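Local coordinates for protein Cog7 (Kluyveromyces lactis, PDB 4U6U) that is a subunit of the conserved oligomeric Golgi complex, a multisubunit tether, and pairs through its N-terminal part with Cog5, probably supporting vesicle fusion at the Golgi, at residues D7-F13 with K49-Y53. Residues are numbered along the deposited sequence; the frame is centred on the assembly and turned at random.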
ATOM      1  N   ASP A   7      17.380 -28.294 -36.607  1.00138.50           N
ATOM      2  CA  ASP A   7      16.130 -27.593 -36.303  1.00115.72           C
ATOM      3  C   ASP A   7      16.445 -26.164 -35.936  1.00103.30           C
ATOM      4  O   ASP A   7      17.362 -25.920 -35.152  1.00111.28           O
ATOM      5  CB  ASP A   7      15.392 -28.312 -35.152  1.00109.59           C
ATOM      6  CG  ASP A   7      14.107 -27.593 -34.682  1.00123.98           C
ATOM      7  OD1 ASP A   7      13.227 -27.217 -35.489  1.00129.61           O
ATOM      8  OD2 ASP A   7      13.959 -27.434 -33.458  1.00127.01           O
ATOM      9  N   PRO A   8      15.681 -25.213 -36.505  1.00 90.02           N
ATOM     10  CA  PRO A   8      15.827 -23.784 -36.241  1.00 97.36           C
ATOM     11  C   PRO A   8      15.980 -23.517 -34.759  1.00 94.75           C
ATOM     12  O   PRO A   8      16.920 -22.841 -34.355  1.00 94.37           O
ATOM     13  CB  PRO A   8      14.515 -23.184 -36.783  1.00102.16           C
ATOM     14  CG  PRO A   8      13.626 -24.347 -37.097  1.00 95.26           C
ATOM     15  CD  PRO A   8      14.589 -25.448 -37.452  1.00 91.27           C
ATOM     16  N   LEU A   9      15.094 -24.112 -33.965  1.00 91.86           N
ATOM     17  CA  LEU A   9      15.052 -23.879 -32.525  1.00 80.62           C
ATOM     18  C   LEU A   9      16.395 -24.147 -31.904  1.00 72.96           C
ATOM     19  O   LEU A   9      16.885 -23.326 -31.142  1.00 79.27           O
ATOM     20  CB  LEU A   9      14.003 -24.766 -31.859  1.00 74.34           C
ATOM     21  CG  LEU A   9      13.208 -24.167 -30.708  1.00 78.51           C
ATOM     22  CD1 LEU A   9      13.428 -24.984 -29.451  1.00 85.37           C
ATOM     23  CD2 LEU A   9      13.599 -22.703 -30.503  1.00 82.50           C
ATOM     24  N   LEU A  10      17.020 -25.262 -32.257  1.00 66.83           N
ATOM     25  CA  LEU A  10      18.332 -25.539 -31.707  1.00 61.44           C
ATOM     26  C   LEU A  10      19.381 -24.630 -32.342  1.00 69.38           C
ATOM     27  O   LEU A  10      20.263 -24.133 -31.643  1.00 67.56           O
ATOM     28  CB  LEU A  10      18.708 -27.000 -31.875  1.00 59.52           C
ATOM     29  CG  LEU A  10      20.098 -27.321 -31.322  1.00 59.78           C
ATOM     30  CD1 LEU A  10      20.226 -26.908 -29.889  1.00 55.71           C
ATOM     31  CD2 LEU A  10      20.352 -28.776 -31.424  1.00 76.03           C
ATOM     32  N   ASP A  11      19.312 -24.424 -33.652  1.00 63.17           N
ATOM     33  CA  ASP A  11      20.326 -23.600 -34.320  1.00 79.16           C
ATOM     34  C   ASP A  11      20.315 -22.160 -33.854  1.00 78.04           C
ATOM     35  O   ASP A  11      21.342 -21.487 -33.833  1.00 76.72           O
ATOM     36  CB  ASP A  11      20.143 -23.622 -35.838  1.00 83.91           C
ATOM     37  CG  ASP A  11      21.177 -24.468 -36.517  1.00105.71           C
ATOM     38  OD1 ASP A  11      22.379 -24.119 -36.407  1.00105.32           O
ATOM     39  OD2 ASP A  11      20.785 -25.485 -37.142  1.00120.98           O
ATOM     40  N   MET A  12      19.125 -21.688 -33.536  1.00 67.52           N
ATOM     41  CA  MET A  12      18.936 -20.359 -33.022  1.00 69.72           C
ATOM     42  C   MET A  12      19.852 -20.123 -31.854  1.00 68.07           C
ATOM     43  O   MET A  12      20.501 -19.096 -31.756  1.00 78.43           O
ATOM     44  CB  MET A  12      17.479 -20.188 -32.633  1.00 80.03           C
ATOM     45  CG  MET A  12      17.192 -19.233 -31.510  1.00 81.24           C
ATOM     46  SD  MET A  12      15.437 -19.344 -31.153  1.00122.81           S
ATOM     47  CE  MET A  12      14.779 -18.971 -32.791  1.00119.61           C
ATOM     48  N   PHE A  13      19.933 -21.112 -30.982  1.00 76.21           N
ATOM     49  CA  PHE A  13      20.764 -21.015 -29.801  1.00 63.89           C
ATOM     50  C   PHE A  13      22.259 -20.994 -30.093  1.00 62.29           C
ATOM     51  O   PHE A  13      23.044 -20.552 -29.271  1.00 69.42           O
ATOM     52  CB  PHE A  13      20.476 -22.173 -28.883  1.00 61.72           C
ATOM     53  CG  PHE A  13      19.189 -22.064 -28.162  1.00 76.87           C
ATOM     54  CD1 PHE A  13      18.948 -20.994 -27.321  1.00 74.87           C
ATOM     55  CD2 PHE A  13      18.257 -23.081 -28.234  1.00 63.43           C
ATOM     56  CE1 PHE A  13      17.777 -20.920 -26.614  1.00 68.19           C
ATOM     57  CE2 PHE A  13      17.077 -23.005 -27.513  1.00 65.57           C
ATOM     58  CZ  PHE A  13      16.844 -21.932 -26.704  1.00 67.88           C
ATOM     59  N   LYS A  49      10.771 -28.445 -25.239  1.00 53.55           N
ATOM     60  CA  LYS A  49      11.527 -28.830 -26.400  1.00 57.41           C
ATOM     61  C   LYS A  49      12.862 -28.205 -26.084  1.00 62.23           C
ATOM     62  O   LYS A  49      13.916 -28.814 -26.239  1.00 69.84           O
ATOM     63  CB  LYS A  49      10.881 -28.275 -27.666  1.00 60.61           C
ATOM     64  CG  LYS A  49      11.370 -28.775 -29.017  1.00 91.49           C
ATOM     65  CD  LYS A  49      10.470 -28.132 -30.097  1.00117.10           C
ATOM     66  CE  LYS A  49      10.617 -28.703 -31.510  1.00132.92           C
ATOM     67  NZ  LYS A  49      11.948 -28.492 -32.148  1.00140.00           N
ATOM     68  N   MET A  50      12.797 -26.981 -25.586  1.00 53.71           N
ATOM     69  CA  MET A  50      13.961 -26.337 -25.034  1.00 58.85           C
ATOM     70  C   MET A  50      14.552 -27.196 -23.936  1.00 61.85           C
ATOM     71  O   MET A  50      15.776 -27.339 -23.825  1.00 58.28           O
ATOM     72  CB  MET A  50      13.605 -24.941 -24.543  1.00 58.02           C
ATOM     73  CG  MET A  50      13.478 -23.992 -25.728  1.00 67.77           C
ATOM     74  SD  MET A  50      12.882 -22.391 -25.240  1.00 81.51           S
ATOM     75  CE  MET A  50      13.830 -22.248 -23.726  1.00 96.14           C
ATOM     76  N   ASP A  51      13.688 -27.788 -23.131  1.00 52.64           N
ATOM     77  CA  ASP A  51      14.199 -28.673 -22.112  1.00 61.35           C
ATOM     78  C   ASP A  51      14.981 -29.841 -22.707  1.00 61.21           C
ATOM     79  O   ASP A  51      16.085 -30.123 -22.243  1.00 57.60           O
ATOM     80  CB  ASP A  51      13.079 -29.185 -21.233  1.00 70.05           C
ATOM     81  CG  ASP A  51      12.755 -28.233 -20.134  1.00 80.31           C
ATOM     82  OD1 ASP A  51      13.581 -27.298 -19.919  1.00 80.23           O
ATOM     83  OD2 ASP A  51      11.715 -28.445 -19.474  1.00 87.43           O
ATOM     84  N   TYR A  52      14.441 -30.484 -23.744  1.00 61.88           N
ATOM     85  CA  TYR A  52      15.138 -31.591 -24.397  1.00 52.43           C
ATOM     86  C   TYR A  52      16.518 -31.128 -24.889  1.00 47.94           C
ATOM     87  O   TYR A  52      17.534 -31.765 -24.641  1.00 57.60           O
ATOM     88  CB  TYR A  52      14.337 -32.133 -25.576  1.00 46.94           C
ATOM     89  CG  TYR A  52      15.113 -33.129 -26.377  1.00 50.54           C
ATOM     90  CD1 TYR A  52      15.155 -34.421 -26.002  1.00 56.33           C
ATOM     91  CD2 TYR A  52      15.867 -32.743 -27.480  1.00 48.74           C
ATOM     92  CE1 TYR A  52      15.871 -35.328 -26.698  1.00 63.11           C
ATOM     93  CE2 TYR A  52      16.614 -33.679 -28.206  1.00 52.77           C
ATOM     94  CZ  TYR A  52      16.611 -34.975 -27.797  1.00 64.65           C
ATOM     95  OH  TYR A  52      17.340 -35.963 -28.461  1.00 67.26           O
ATOM     96  N   TYR A  53      16.529 -30.007 -25.591  1.00 44.63           N
ATOM     97  CA  TYR A  53      17.743 -29.440 -26.131  1.00 53.17           C
ATOM     98  C   TYR A  53      18.739 -29.136 -25.028  1.00 54.14           C
ATOM     99  O   TYR A  53      19.941 -29.384 -25.157  1.00 54.08           O
ATOM    100  CB  TYR A  53      17.402 -28.169 -26.939  1.00 43.51           C
ATOM    101  CG  TYR A  53      16.808 -28.527 -28.278  1.00 52.35           C
ATOM    102  CD1 TYR A  53      17.260 -29.646 -28.967  1.00 53.73           C
ATOM    103  CD2 TYR A  53      15.791 -27.783 -28.839  1.00 62.10           C
ATOM    104  CE1 TYR A  53      16.735 -29.997 -30.185  1.00 57.82           C
ATOM    105  CE2 TYR A  53      15.243 -28.139 -30.063  1.00 67.31           C
ATOM    106  CZ  TYR A  53      15.724 -29.249 -30.727  1.00 70.02           C
ATOM    107  OH  TYR A  53      15.220 -29.623 -31.950  1.00 78.43           O
TER
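Asp7 OD2 is gripped by two groups at once: it forms a salt bridge with Lys49 NZ, 2.6 Å away, and accepts a hydrogen bond from Tyr53 OH at 2.9 Å. Asp7 occupies the N-cap position of the short helix 8-13, and its side chain reaches across to the long helix 38-68; the two local axes approach to 10.6 Å and cross at -58°. Tyr53 OH approaches OD2 on its anti side, tilted 31° out of the carboxylate plane. Lys49 reaches the same oxygen on a chain extended up to a bend at its last torsion, and its ammonium, with the tyrosine hydroxyl donating to the same oxygen, would be expected to favour the carboxylate form of Asp7.

Next to this polar cluster the contact turns apolar around the Tyr53 ring. Leu10 CB sits over one face in a CH-pi contact, 3.9 Å from the ring centroid and 10° off its normal, while Leu9 CD1 touches the edge in plane, 3.7 Å from Tyr53 CE2. A leucine in place of Tyr53 would lack the hydroxyl and the flat face, and would probably leave Asp7 OD2 with Lys49 alone and Leu10 CB without its aromatic partner.

Phe18 meets the Phe13 ring edge-to-face. The Cog5 chain packs Thr30 on Phe13, Thr31 on Met50 and Ile27 on Tyr53, and its Arg35 forms a salt bridge with Asp51, so this helix crossing is itself part of the surface that Cog5 covers. Met50 CG completes the apolar layer, 3.9 Å from Leu9 CD1 and 4.1 Å from Phe13 CZ, at the edge of the phenylalanine ring.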